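Local coordinates for PTS system, lactose-specific IIBC components (Streptococcus pneumoniae, PDB 3NBM), which probably relays a phosphoryl group toward incoming lactose, as the IIB domain of the phosphoenolpyruvate-dependent sugar phosphotransferase system, at residues Lys8-Cys13 / Tyr48-Val53; Ser16-Gln21 / Ile58-Val63; Ala23-Glu28 / Ser97-Phe102; Val35-Asn40 / Gln101-His106; Gly42-His47 / Tyr67-Val72. All coordinates share one frame; numbering follows the deposited sequence.

In the fold
The five contacts illustrate how a parallel sheet, ordered 37-43, 7-13, 56-59, 80-83, is covered by helices and loops. Contact 3 is the buried one, a crossing of helices 18-33 and 96-105 packed by apolar side chains. Contact 4 continues it, laying helix 96-105 against strand 37-43, about 7 Å away between centres. Contacts 1 and 5, with centres about 8 Å apart, are partly buried and bring the chain after strand 37-43 beside strand 7-13 and helix 67-74; contact 5 adds aromatic rings and a water bridge to the aliphatic packing of contact 1. Contact 2, also partly buried, mixes a methyl, an alanine and polar side chains without any hydrogen bond between its segments.

Contact 1. Residues Lys8-Cys13 / Tyr48-Val53; sequences KVLVLC and YDIMGV
Aliphatic packing between L10 and I50 is the first of two kinds of interaction that bring strand residues K8-C13 and the turn Y48-V53 together. The methyl CD2 of L10 lies 4.3 Å from CD1 of I50, a loose van der Waals touch. L10 holds CG anti to its nitrogen (chi1 180°), which sends the branched end out from the strand, and I50 answers with CD1, the last carbon of its longer branch.

The second kind is contact of a side-chain stem with a carbonyl. CA of K8 and CA of V53 are 7.5 Å apart, and CB of K8 sits 3.9 Å from O of V53, with CG of K8 4.0 Å from the same oxygen. The lysine then bends at chi2 (-66°), carrying its amine away from the turn to a salt bridge with E6. Its aliphatic base alone therefore serves this contact, while V53 is covered without close approach of its own methyls.

Within the turn, a backbone hydrogen bond from V53 N to I50 O, 3.0 Å long, closes the chain between the two residues that meet the strand. M51, a selenomethionine, turns away to pack on I57. Around them, strand 7-13 is hydrogen-bonded to both of its neighbours, 37-43 and 56-59. V11 packs on S19 and L22 of helix 18-33, and V9 on A39 and I58, whereas L10 and L12 look to the other side of the sheet, where Y54, Y44 and H47 join this turn.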
# COMPACT_ATOMS: atom_id res chain seq x y z
N LYS A 8 -4.92 -4.46 7.00
CA LYS A 8 -5.36 -4.49 5.60
C LYS A 8 -4.68 -3.34 4.85
O LYS A 8 -4.84 -2.17 5.21
CB LYS A 8 -6.87 -4.35 5.49
CG LYS A 8 -7.68 -5.30 6.36
CD LYS A 8 -7.58 -6.72 5.99
CE LYS A 8 -8.60 -7.58 6.77
NZ LYS A 8 -8.54 -9.06 6.46
N VAL A 9 -3.92 -3.70 3.81
CA VAL A 9 -3.14 -2.76 3.01
C VAL A 9 -3.64 -2.78 1.56
O VAL A 9 -3.85 -3.84 1.00
CB VAL A 9 -1.65 -3.12 3.04
CG1 VAL A 9 -0.82 -2.09 2.27
CG2 VAL A 9 -1.16 -3.26 4.49
N LEU A 10 -3.82 -1.60 0.99
CA LEU A 10 -4.16 -1.44 -0.43
C LEU A 10 -3.06 -0.66 -1.12
O LEU A 10 -2.71 0.43 -0.67
CB LEU A 10 -5.51 -0.74 -0.58
CG LEU A 10 -6.00 -0.50 -2.02
CD1 LEU A 10 -6.26 -1.81 -2.75
CD2 LEU A 10 -7.27 0.34 -1.97
N VAL A 11 -2.47 -1.25 -2.16
CA VAL A 11 -1.48 -0.58 -2.99
C VAL A 11 -2.17 -0.13 -4.29
O VAL A 11 -2.79 -0.95 -4.96
CB VAL A 11 -0.26 -1.48 -3.31
CG1 VAL A 11 0.82 -0.69 -4.05
CG2 VAL A 11 0.28 -2.16 -2.06
N LEU A 12 -2.05 1.15 -4.62
CA LEU A 12 -2.71 1.70 -5.81
C LEU A 12 -1.68 2.15 -6.82
O LEU A 12 -0.68 2.78 -6.48
CB LEU A 12 -3.61 2.90 -5.43
CG LEU A 12 -4.79 2.55 -4.52
CD1 LEU A 12 -5.53 3.84 -4.11
CD2 LEU A 12 -5.72 1.52 -5.18
N CYS A 13 -1.94 1.86 -8.09
CA CYS A 13 -1.15 2.40 -9.19
C CYS A 13 -2.09 3.06 -10.20
O CYS A 13 -3.29 3.23 -9.93
CB CYS A 13 -0.24 1.32 -9.83
SG CYS A 13 -1.08 -0.01 -10.66
N TYR A 48 -12.68 4.60 -4.30
CA TYR A 48 -13.37 5.57 -3.46
C TYR A 48 -14.33 4.96 -2.47
O TYR A 48 -14.48 5.49 -1.39
CB TYR A 48 -14.06 6.62 -4.32
CG TYR A 48 -13.11 7.49 -5.09
CD1 TYR A 48 -12.25 8.34 -4.44
CD2 TYR A 48 -13.10 7.48 -6.48
CE1 TYR A 48 -11.40 9.15 -5.14
CE2 TYR A 48 -12.23 8.29 -7.20
CZ TYR A 48 -11.39 9.13 -6.52
OH TYR A 48 -10.52 9.95 -7.17
N ASP A 49 -14.97 3.84 -2.82
CA ASP A 49 -15.90 3.20 -1.90
C ASP A 49 -15.26 2.11 -1.06
O ASP A 49 -15.79 1.80 0.00
CB ASP A 49 -17.08 2.58 -2.65
CG ASP A 49 -18.02 3.63 -3.22
OD1 ASP A 49 -18.37 4.61 -2.53
OD2 ASP A 49 -18.38 3.47 -4.37
N ILE A 50 -14.18 1.50 -1.53
CA ILE A 50 -13.52 0.42 -0.80
C ILE A 50 -12.43 0.91 0.12
O ILE A 50 -11.96 0.15 0.96
CB ILE A 50 -12.94 -0.67 -1.73
CG1 ILE A 50 -11.86 -0.13 -2.69
CG2 ILE A 50 -14.05 -1.36 -2.51
CD1 ILE A 50 -11.03 -1.21 -3.38
N MSE A 51 -12.02 2.16 0.01
CA MSE A 51 -10.86 2.60 0.77
C MSE A 51 -11.08 2.46 2.28
O MSE A 51 -10.13 2.22 3.02
CB MSE A 51 -10.41 4.00 0.35
CG MSE A 51 -11.42 5.08 0.54
SE MSE A 51 -10.76 6.84 -0.07
CE MSE A 51 -9.36 7.11 1.19
N GLY A 52 -12.31 2.62 2.76
CA GLY A 52 -12.59 2.47 4.17
C GLY A 52 -12.42 1.10 4.75
O GLY A 52 -12.37 0.94 5.97
N VAL A 53 -12.29 0.09 3.90
CA VAL A 53 -12.00 -1.27 4.33
C VAL A 53 -10.55 -1.39 4.81
O VAL A 53 -10.20 -2.32 5.54
CB VAL A 53 -12.24 -2.29 3.11
CG1 VAL A 53 -11.65 -3.69 3.34
CG2 VAL A 53 -13.74 -2.32 2.74

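Contact 2. Residues Ser16-Gln21 / Ile58-Val63; sequences SGTSAQ and ILAPQV
S16 and T18 meet A60 and Q62 where two chain reversals come side by side: G17, with a positive phi of 95°, leads into helix 18-33, and the segment 58-63 leaves its strand at A60 to make a short 3-10 turn, closed by V63 N bonding to A60 O.

The side chains touch lightly. T18 presents its methyl rather than its hydroxyl: with OG1 anti to the backbone nitrogen (chi1 -170°), CG2 is swung toward the other loop, 4.1 Å from CB of A60. The same methyl lies 4.0 Å from OE1 of Q62, whose chain runs out extended beyond CG and crosses that of T18 at a slant. OE1 also comes within 4.1 Å of S16 OG, too far to be a hydrogen bond. That hydroxyl is committed instead to its own loop, where it accepts the amide of T18 at 3.2 Å with an N-H...O angle of 157°. This is an ST turn, and it braces the loop at the entry to the helix. A second bond, A20 N to G17 O, 3.1 Å, sets the first turn. Behind the pair, Y89 hydrogen-bonds to T18 O and packs on A60.

The loop between strand 7-13 and helix 18-33 is consistent with the P-loop expected of this IIB family, which belongs to the phosphatase clan, with the A60-Q62 turn as its neighbour.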
# COMPACT_ATOMS: atom_id res chain seq x y z
N SER A 16 -0.99 0.18 -14.53
CA SER A 16 0.04 -0.62 -15.18
C SER A 16 0.15 -2.01 -14.60
O SER A 16 0.72 -2.90 -15.23
CB SER A 16 1.41 0.04 -15.14
OG SER A 16 1.94 0.05 -13.82
N GLY A 17 -0.33 -2.17 -13.37
CA GLY A 17 -0.17 -3.42 -12.63
C GLY A 17 1.03 -3.45 -11.69
O GLY A 17 1.28 -4.43 -10.98
N THR A 18 1.77 -2.36 -11.65
CA THR A 18 2.89 -2.27 -10.76
C THR A 18 2.47 -2.43 -9.29
O THR A 18 3.25 -2.93 -8.49
CB THR A 18 3.69 -0.98 -11.00
OG1 THR A 18 4.92 -1.03 -10.28
CG2 THR A 18 2.96 0.27 -10.61
N SER A 19 1.26 -2.00 -8.92
CA SER A 19 0.80 -2.14 -7.54
C SER A 19 0.82 -3.60 -7.05
O SER A 19 1.10 -3.88 -5.89
CB SER A 19 -0.61 -1.54 -7.37
OG SER A 19 -1.50 -2.03 -8.33
N ALA A 20 0.52 -4.53 -7.94
CA ALA A 20 0.52 -5.93 -7.60
C ALA A 20 1.92 -6.42 -7.20
O ALA A 20 2.03 -7.34 -6.39
CB ALA A 20 -0.00 -6.79 -8.76
N GLN A 21 2.97 -5.82 -7.76
CA GLN A 21 4.35 -6.21 -7.43
C GLN A 21 4.61 -5.96 -5.94
O GLN A 21 5.21 -6.80 -5.26
CB GLN A 21 5.36 -5.40 -8.26
CG GLN A 21 5.22 -5.58 -9.76
CD GLN A 21 6.18 -6.62 -10.30
OE1 GLN A 21 6.71 -7.42 -9.53
NE2 GLN A 21 6.39 -6.63 -11.61
N ILE A 58 -1.03 2.61 0.15
CA ILE A 58 0.27 2.97 -0.40
C ILE A 58 0.12 3.33 -1.89
O ILE A 58 -0.41 2.55 -2.67
CB ILE A 58 1.28 1.77 -0.31
CG1 ILE A 58 1.45 1.29 1.14
CG2 ILE A 58 2.64 2.16 -0.95
CD1 ILE A 58 2.16 -0.04 1.31
N LEU A 59 0.54 4.54 -2.23
CA LEU A 59 0.54 5.01 -3.60
C LEU A 59 1.85 4.59 -4.27
O LEU A 59 2.94 4.91 -3.77
CB LEU A 59 0.37 6.55 -3.65
CG LEU A 59 -0.95 7.07 -3.10
CD1 LEU A 59 -0.89 8.61 -3.00
CD2 LEU A 59 -2.09 6.65 -4.00
N ALA A 60 1.74 3.90 -5.41
CA ALA A 60 2.89 3.60 -6.25
C ALA A 60 3.41 4.91 -6.86
O ALA A 60 2.70 5.94 -6.88
CB ALA A 60 2.52 2.63 -7.33
N PRO A 61 4.64 4.91 -7.40
CA PRO A 61 5.26 6.15 -7.89
C PRO A 61 4.41 6.92 -8.87
O PRO A 61 4.34 8.14 -8.78
CB PRO A 61 6.54 5.62 -8.54
CG PRO A 61 6.91 4.47 -7.66
CD PRO A 61 5.61 3.79 -7.35
N GLN A 62 3.73 6.23 -9.75
CA GLN A 62 3.02 6.90 -10.82
C GLN A 62 1.70 7.53 -10.44
O GLN A 62 1.09 8.21 -11.25
CB GLN A 62 2.86 5.99 -11.98
CG GLN A 62 4.23 5.78 -12.63
CD GLN A 62 4.28 4.53 -13.41
OE1 GLN A 62 4.05 3.42 -12.87
NE2 GLN A 62 4.60 4.68 -14.71
N VAL A 63 1.29 7.35 -9.18
CA VAL A 63 0.12 8.05 -8.63
C VAL A 63 0.48 8.95 -7.44
O VAL A 63 -0.39 9.39 -6.71
CB VAL A 63 -1.03 7.08 -8.31
CG1 VAL A 63 -1.59 6.55 -9.60
CG2 VAL A 63 -0.59 5.93 -7.42

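Contact 3. Residues Ala23-Glu28 / Ser97-Phe102; sequences ANAINE and SKALQF
Where A25 and I26 on one helix meet A99 and L100 on the other, no ring or amide joins the contact itself. The ring of F102 turns one face to H106, whose CE1 lies 3.4 Å above the F102 ring plane and offset toward the rim, and packs on E88 and L92 of helix 86-93. The amide of N27 is turned to the sheet, its OD1 accepting the backbone N of A39.

Across the contact, apolar side chains pack on one another and on the backbone of I26. CB of A99 is the centre: it lies 3.8 Å from CB of A25, 3.9 Å from the backbone N of I26 and 4.0 Å from CG1 of I26. I26 keeps CG1 anti to its carbonyl carbon (chi1 -68°), placing that branch alongside the alanine. L100, the next residue, brings CD1 to 4.5 Å from O of I26.

Small side chains at the crossing let the helices come close, with axes 7.4 Å apart and CA of I26 only 5.0 Å from CA of L100. The signed crossing angle is -91°, so the touching surface is short. L22, A30 and T33 extend the surface that helix 18-33 offers to A99 and L100, while I26 passes on to V37, A39 and V103, joining both helices to strand 37-43.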
# COMPACT_ATOMS: atom_id res chain seq x y z
N ALA A 23 2.14 -5.47 -3.55
CA ALA A 23 1.22 -6.31 -2.77
C ALA A 23 1.76 -7.73 -2.62
O ALA A 23 1.69 -8.31 -1.54
CB ALA A 23 -0.19 -6.30 -3.40
N ASN A 24 2.28 -8.28 -3.72
CA ASN A 24 2.84 -9.62 -3.65
C ASN A 24 4.02 -9.72 -2.69
O ASN A 24 4.13 -10.68 -1.92
CB ASN A 24 3.32 -10.10 -5.01
CG ASN A 24 2.18 -10.36 -5.99
OD1 ASN A 24 1.03 -10.53 -5.60
ND2 ASN A 24 2.52 -10.41 -7.27
N ALA A 25 4.92 -8.73 -2.73
CA ALA A 25 6.08 -8.72 -1.84
C ALA A 25 5.64 -8.63 -0.38
O ALA A 25 6.18 -9.33 0.48
CB ALA A 25 7.05 -7.58 -2.23
N ILE A 26 4.67 -7.76 -0.09
CA ILE A 26 4.17 -7.61 1.26
C ILE A 26 3.59 -8.93 1.75
O ILE A 26 3.87 -9.39 2.86
CB ILE A 26 3.10 -6.51 1.35
CG1 ILE A 26 3.71 -5.13 1.09
CG2 ILE A 26 2.36 -6.59 2.71
CD1 ILE A 26 2.69 -4.03 0.81
N ASN A 27 2.76 -9.54 0.91
CA ASN A 27 2.12 -10.80 1.27
C ASN A 27 3.13 -11.92 1.48
O ASN A 27 2.97 -12.73 2.39
CB ASN A 27 1.07 -11.22 0.25
CG ASN A 27 -0.17 -10.36 0.31
OD1 ASN A 27 -0.51 -9.85 1.37
ND2 ASN A 27 -0.88 -10.24 -0.82
N GLU A 28 4.15 -11.99 0.64
CA GLU A 28 5.16 -13.02 0.82
C GLU A 28 5.91 -12.76 2.13
O GLU A 28 6.21 -13.70 2.89
CB GLU A 28 6.12 -13.04 -0.38
CG GLU A 28 7.26 -14.09 -0.28
CD GLU A 28 8.17 -14.22 -1.53
OE1 GLU A 28 7.89 -13.59 -2.60
OE2 GLU A 28 9.16 -15.00 -1.44
N SER A 97 11.01 -9.06 2.90
CA SER A 97 11.30 -8.61 4.27
C SER A 97 11.24 -7.08 4.36
O SER A 97 10.67 -6.54 5.32
CB SER A 97 12.67 -9.14 4.75
OG SER A 97 12.73 -10.55 4.77
N LYS A 98 11.84 -6.37 3.40
CA LYS A 98 11.78 -4.92 3.43
C LYS A 98 10.37 -4.41 3.18
O LYS A 98 9.96 -3.41 3.79
CB LYS A 98 12.75 -4.30 2.40
CG LYS A 98 14.21 -4.53 2.77
CD LYS A 98 15.17 -4.04 1.68
CE LYS A 98 16.56 -4.71 1.81
NZ LYS A 98 16.57 -6.19 1.47
N ALA A 99 9.62 -5.07 2.30
CA ALA A 99 8.22 -4.66 2.02
C ALA A 99 7.37 -4.76 3.29
O ALA A 99 6.62 -3.85 3.60
CB ALA A 99 7.66 -5.48 0.86
N LEU A 100 7.51 -5.87 4.02
CA LEU A 100 6.75 -6.05 5.26
C LEU A 100 7.16 -5.00 6.30
O LEU A 100 6.33 -4.40 6.98
CB LEU A 100 6.99 -7.45 5.82
CG LEU A 100 6.25 -7.72 7.13
CD1 LEU A 100 4.71 -7.71 6.91
CD2 LEU A 100 6.70 -9.02 7.73
N GLN A 101 8.47 -4.80 6.45
CA GLN A 101 8.95 -3.80 7.40
C GLN A 101 8.43 -2.39 7.07
O GLN A 101 8.04 -1.66 7.95
CB GLN A 101 10.46 -3.81 7.43
CG GLN A 101 11.06 -2.88 8.39
CD GLN A 101 12.56 -2.83 8.20
OE1 GLN A 101 13.08 -2.45 7.11
NE2 GLN A 101 13.27 -3.22 9.25
N PHE A 102 8.39 -2.07 5.79
CA PHE A 102 7.85 -0.79 5.34
C PHE A 102 6.39 -0.62 5.78
O PHE A 102 6.01 0.43 6.27
CB PHE A 102 7.97 -0.70 3.82
CG PHE A 102 7.43 0.57 3.23
CD1 PHE A 102 8.24 1.68 3.08
CD2 PHE A 102 6.12 0.64 2.80
CE1 PHE A 102 7.74 2.84 2.52
CE2 PHE A 102 5.64 1.81 2.24
CZ PHE A 102 6.46 2.88 2.09

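Contact 4. Residues Val35-Asn40 / Gln101-His106; sequences VRVIAN and QFVLEH
V37 and V103 meet where helix 96-105 packs on edge strand 37-43 of a parallel alpha/beta sheet, an instance of helix-on-sheet packing in which aliphatic branches from each element fill the space between. CG1 of V37 faces CG1 of V103 at 4.3 Å. The CA atoms of V37 and V103, the nearest such pair across the segments, are 8.8 Å apart, and methyl groups bridge this gap.

A second pair lies toward the start of the strand. V35 and L104 meet by the ends of their branches, CG1 of V35 standing 4.0 Å from CD1 of L104. With its CG anti to the carbonyl carbon (chi1 -70°), L104 runs out from the helix toward V35. V35 is modelled in two positions, so this touch belongs to the one described. It is also the more peripheral pair, and a glycerol, probably from the crystallisation liquor, is hydrogen-bonded to V35 O.

Behind the first pair lies the neighbouring strand 7-13, whose V9 touches both valines. V103 packs on L7 and V9 of that strand as well as on V37 of strand 37-43, so it sits over both strands.

Farther out, the helix is finished by H106, which has left helical conformation. Its imidazole turns back on the last turn, where ND1 of H106 donates to O of F102 at 2.8 Å, 164° at the hydrogen. The acceptor lies in the imidazole plane, while the donor is tilted 24° from the plane of the F102 carbonyl.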
# COMPACT_ATOMS: atom_id res chain seq x y z
N VAL A 35 3.11 -12.85 10.19
CA VAL A 35 2.53 -11.62 10.74
C VAL A 35 1.16 -11.41 10.06
O VAL A 35 0.95 -11.80 8.88
CB VAL A 35 3.49 -10.43 10.52
CG1 VAL A 35 2.87 -9.11 10.96
CG2 VAL A 35 4.79 -10.64 11.28
N ARG A 36 0.23 -10.80 10.78
CA ARG A 36 -1.15 -10.67 10.31
C ARG A 36 -1.35 -9.41 9.46
O ARG A 36 -1.77 -8.37 9.95
CB ARG A 36 -2.13 -10.73 11.46
CG ARG A 36 -2.05 -12.06 12.23
CD ARG A 36 -2.94 -12.10 13.47
NE ARG A 36 -2.51 -11.14 14.48
CZ ARG A 36 -1.54 -11.35 15.37
NH1 ARG A 36 -0.87 -12.50 15.40
NH2 ARG A 36 -1.23 -10.40 16.24
N VAL A 37 -1.02 -9.55 8.18
CA VAL A 37 -1.13 -8.51 7.18
C VAL A 37 -1.59 -9.13 5.88
O VAL A 37 -1.12 -10.22 5.51
CB VAL A 37 0.23 -7.81 6.90
CG1 VAL A 37 0.09 -6.80 5.80
CG2 VAL A 37 0.83 -7.17 8.15
N ILE A 38 -2.53 -8.46 5.22
CA ILE A 38 -2.88 -8.78 3.83
C ILE A 38 -2.81 -7.49 3.00
O ILE A 38 -3.27 -6.44 3.44
CB ILE A 38 -4.30 -9.41 3.71
CG1 ILE A 38 -4.68 -9.74 2.27
CG2 ILE A 38 -5.38 -8.50 4.30
CD1 ILE A 38 -3.95 -10.81 1.72
N ALA A 39 -2.22 -7.61 1.82
CA ALA A 39 -2.16 -6.54 0.84
C ALA A 39 -2.90 -6.89 -0.42
O ALA A 39 -2.74 -7.98 -0.97
CB ALA A 39 -0.71 -6.20 0.50
N ASN A 40 -3.67 -5.93 -0.91
CA ASN A 40 -4.30 -5.99 -2.22
C ASN A 40 -3.77 -4.89 -3.09
O ASN A 40 -3.15 -3.95 -2.60
CB ASN A 40 -5.81 -5.90 -2.11
CG ASN A 40 -6.40 -7.05 -1.40
OD1 ASN A 40 -6.94 -6.90 -0.33
ND2 ASN A 40 -6.26 -8.24 -1.99
N GLN A 101 8.47 -4.80 6.45
CA GLN A 101 8.95 -3.80 7.40
C GLN A 101 8.43 -2.39 7.07
O GLN A 101 8.04 -1.66 7.95
CB GLN A 101 10.46 -3.81 7.43
CG GLN A 101 11.06 -2.88 8.39
CD GLN A 101 12.56 -2.83 8.20
OE1 GLN A 101 13.08 -2.45 7.11
NE2 GLN A 101 13.27 -3.22 9.25
N PHE A 102 8.39 -2.07 5.79
CA PHE A 102 7.85 -0.79 5.34
C PHE A 102 6.39 -0.62 5.78
O PHE A 102 6.01 0.43 6.27
CB PHE A 102 7.97 -0.70 3.82
CG PHE A 102 7.43 0.57 3.23
CD1 PHE A 102 8.24 1.68 3.08
CD2 PHE A 102 6.12 0.64 2.80
CE1 PHE A 102 7.74 2.84 2.52
CE2 PHE A 102 5.64 1.81 2.24
CZ PHE A 102 6.46 2.88 2.09
N VAL A 103 5.58 -1.65 5.58
CA VAL A 103 4.18 -1.59 6.00
C VAL A 103 4.08 -1.31 7.49
O VAL A 103 3.39 -0.38 7.93
CB VAL A 103 3.44 -2.89 5.62
CG1 VAL A 103 2.12 -3.01 6.41
CG2 VAL A 103 3.23 -2.97 4.11
N LEU A 104 4.77 -2.11 8.30
CA LEU A 104 4.62 -1.98 9.74
C LEU A 104 5.20 -0.65 10.24
O LEU A 104 4.66 -0.07 11.20
CB LEU A 104 5.18 -3.23 10.46
CG LEU A 104 4.29 -4.48 10.23
CD1 LEU A 104 4.98 -5.77 10.57
CD2 LEU A 104 2.97 -4.34 11.00
N GLU A 105 6.27 -0.16 9.63
CA GLU A 105 6.82 1.11 10.09
C GLU A 105 5.87 2.26 9.77
O GLU A 105 5.95 3.30 10.44
CB GLU A 105 8.25 1.34 9.56
CG GLU A 105 9.26 0.45 10.26
CD GLU A 105 10.66 0.43 9.66
OE1 GLU A 105 10.90 1.05 8.60
OE2 GLU A 105 11.52 -0.22 10.30
N HIS A 106 4.95 2.07 8.83
CA HIS A 106 3.93 3.05 8.51
C HIS A 106 2.57 2.78 9.11
O HIS A 106 1.59 3.44 8.74
CB HIS A 106 3.82 3.20 6.99
CG HIS A 106 5.00 3.87 6.39
ND1 HIS A 106 6.14 3.18 6.03
CD2 HIS A 106 5.26 5.17 6.18
CE1 HIS A 106 7.03 4.04 5.58
NE2 HIS A 106 6.53 5.25 5.65

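Contact 5. Residues Gly42-His47 / Tyr67-Val72; sequences GAYGAH and YREMKV
Y44 meets M70 and E69 of helix 67-74. Just before it in G42-H47, strand 37-43 ends, and a type II beta turn from A43 to A46 begins, closed by A46 N bonding to A43 O.

Y44 holds CG anti to its nitrogen (chi1 -166°), sending the ring toward the helix. CE2 of Y44 lies 3.7 Å from CE of M70, a selenomethionine whose chain runs antiparallel to the tyrosine's, alongside it. Its SE stands 5.5 Å from the centroid of the Y44 ring and 80° off the normal, at the edge, a Met-aromatic contact. M70 has a second modelled conformer, so this detail belongs to the one described. At the ring's far end, OH of Y44 sits 3.7 Å from CG of E69. An ordered water links the two residues, 2.7 Å from Y44 OH and 2.6 Å from E69 OE2, to which it donates.

G45 follows, its positive phi suiting glycine. Its N donates to ND1 of H47 at 3.0 Å, within the imidazole plane, fixing that ring's rotation. H47 CE1 thereby lies 3.4 Å above the Y44 ring, over its centre. An approach of H47 to the M70 methyl is too short to be trusted.

L12, L59 and I57 back the cluster. The type II turn at the C-terminal end of strand 37-43 thus packs its tyrosine on helix 67-74, on one side of the parallel sheet of this alpha/beta fold.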
# COMPACT_ATOMS: atom_id res chain seq x y z
N GLY A 42 -4.81 -2.35 -6.65
CA GLY A 42 -5.88 -1.80 -7.44
C GLY A 42 -5.44 -0.58 -8.19
O GLY A 42 -4.33 -0.06 -8.00
N ALA A 43 -6.33 -0.09 -9.06
CA ALA A 43 -6.13 1.14 -9.80
C ALA A 43 -6.70 2.35 -9.04
O ALA A 43 -7.81 2.28 -8.52
CB ALA A 43 -6.80 1.07 -11.20
N TYR A 44 -5.95 3.44 -9.01
CA TYR A 44 -6.45 4.69 -8.44
C TYR A 44 -7.65 5.14 -9.25
O TYR A 44 -7.57 5.28 -10.47
CB TYR A 44 -5.34 5.75 -8.41
CG TYR A 44 -5.68 6.95 -7.54
CD1 TYR A 44 -6.49 7.99 -7.99
CD2 TYR A 44 -5.26 6.99 -6.23
CE1 TYR A 44 -6.85 9.03 -7.13
CE2 TYR A 44 -5.59 8.02 -5.41
CZ TYR A 44 -6.40 9.04 -5.85
OH TYR A 44 -6.74 10.05 -4.96
N GLY A 45 -8.75 5.37 -8.58
CA GLY A 45 -10.03 5.66 -9.21
C GLY A 45 -11.09 4.60 -9.01
O GLY A 45 -12.28 4.89 -9.16
N ALA A 46 -10.68 3.37 -8.69
CA ALA A 46 -11.61 2.28 -8.33
C ALA A 46 -11.72 2.12 -6.83
O ALA A 46 -12.38 1.21 -6.35
CB ALA A 46 -11.17 0.94 -8.96
N HIS A 47 -11.13 3.06 -6.07
CA HIS A 47 -10.93 2.88 -4.64
C HIS A 47 -11.87 3.70 -3.74
O HIS A 47 -11.83 3.54 -2.53
CB HIS A 47 -9.50 3.23 -4.28
CG HIS A 47 -9.23 4.69 -4.42
ND1 HIS A 47 -9.11 5.31 -5.64
CD2 HIS A 47 -9.20 5.66 -3.49
CE1 HIS A 47 -8.96 6.61 -5.44
NE2 HIS A 47 -9.01 6.84 -4.15
N TYR A 67 -1.40 12.27 -3.78
CA TYR A 67 -1.19 12.15 -2.35
C TYR A 67 -2.03 13.13 -1.52
O TYR A 67 -2.70 12.72 -0.58
CB TYR A 67 0.29 12.32 -2.02
CG TYR A 67 0.59 12.26 -0.54
CD1 TYR A 67 0.56 11.05 0.15
CD2 TYR A 67 0.82 13.41 0.18
CE1 TYR A 67 0.86 11.00 1.49
CE2 TYR A 67 1.04 13.37 1.53
CZ TYR A 67 1.10 12.17 2.17
OH TYR A 67 1.33 12.14 3.53
N ARG A 68 -1.95 14.43 -1.82
CA ARG A 68 -2.66 15.41 -1.00
C ARG A 68 -4.15 15.17 -1.00
O ARG A 68 -4.80 15.23 0.06
CB ARG A 68 -2.35 16.84 -1.51
N GLU A 69 -4.73 14.92 -2.17
CA GLU A 69 -6.16 14.72 -2.21
C GLU A 69 -6.56 13.43 -1.50
O GLU A 69 -7.58 13.40 -0.82
CB GLU A 69 -6.74 14.83 -3.63
CG GLU A 69 -6.41 13.73 -4.53
CD GLU A 69 -6.58 14.11 -6.01
OE1 GLU A 69 -5.85 14.96 -6.48
OE2 GLU A 69 -7.43 13.54 -6.68
N MSE A 70 -5.76 12.37 -1.64
CA MSE A 70 -6.03 11.16 -0.93
C MSE A 70 -5.93 11.36 0.60
O MSE A 70 -6.75 10.80 1.33
CB MSE A 70 -5.11 10.06 -1.40
CG MSE A 70 -5.29 8.86 -0.59
SE MSE A 70 -4.83 7.20 -1.41
CE MSE A 70 -6.52 6.75 -2.02
N LYS A 71 -4.98 12.18 1.05
CA LYS A 71 -4.92 12.48 2.50
C LYS A 71 -6.19 13.14 2.98
O LYS A 71 -6.69 12.83 4.07
CB LYS A 71 -3.75 13.37 2.91
CG LYS A 71 -2.43 12.68 2.90
CD LYS A 71 -2.21 11.81 4.11
CE LYS A 71 -1.98 12.63 5.39
NZ LYS A 71 -2.14 11.76 6.60
N VAL A 72 -6.76 14.05 2.18
CA VAL A 72 -8.03 14.66 2.57
C VAL A 72 -9.12 13.60 2.62
O VAL A 72 -9.87 13.52 3.59
CB VAL A 72 -8.40 15.85 1.66
CG1 VAL A 72 -9.77 16.40 2.07
CG2 VAL A 72 -7.37 16.95 1.78
O HOH W 1 -8.85 11.56 -5.72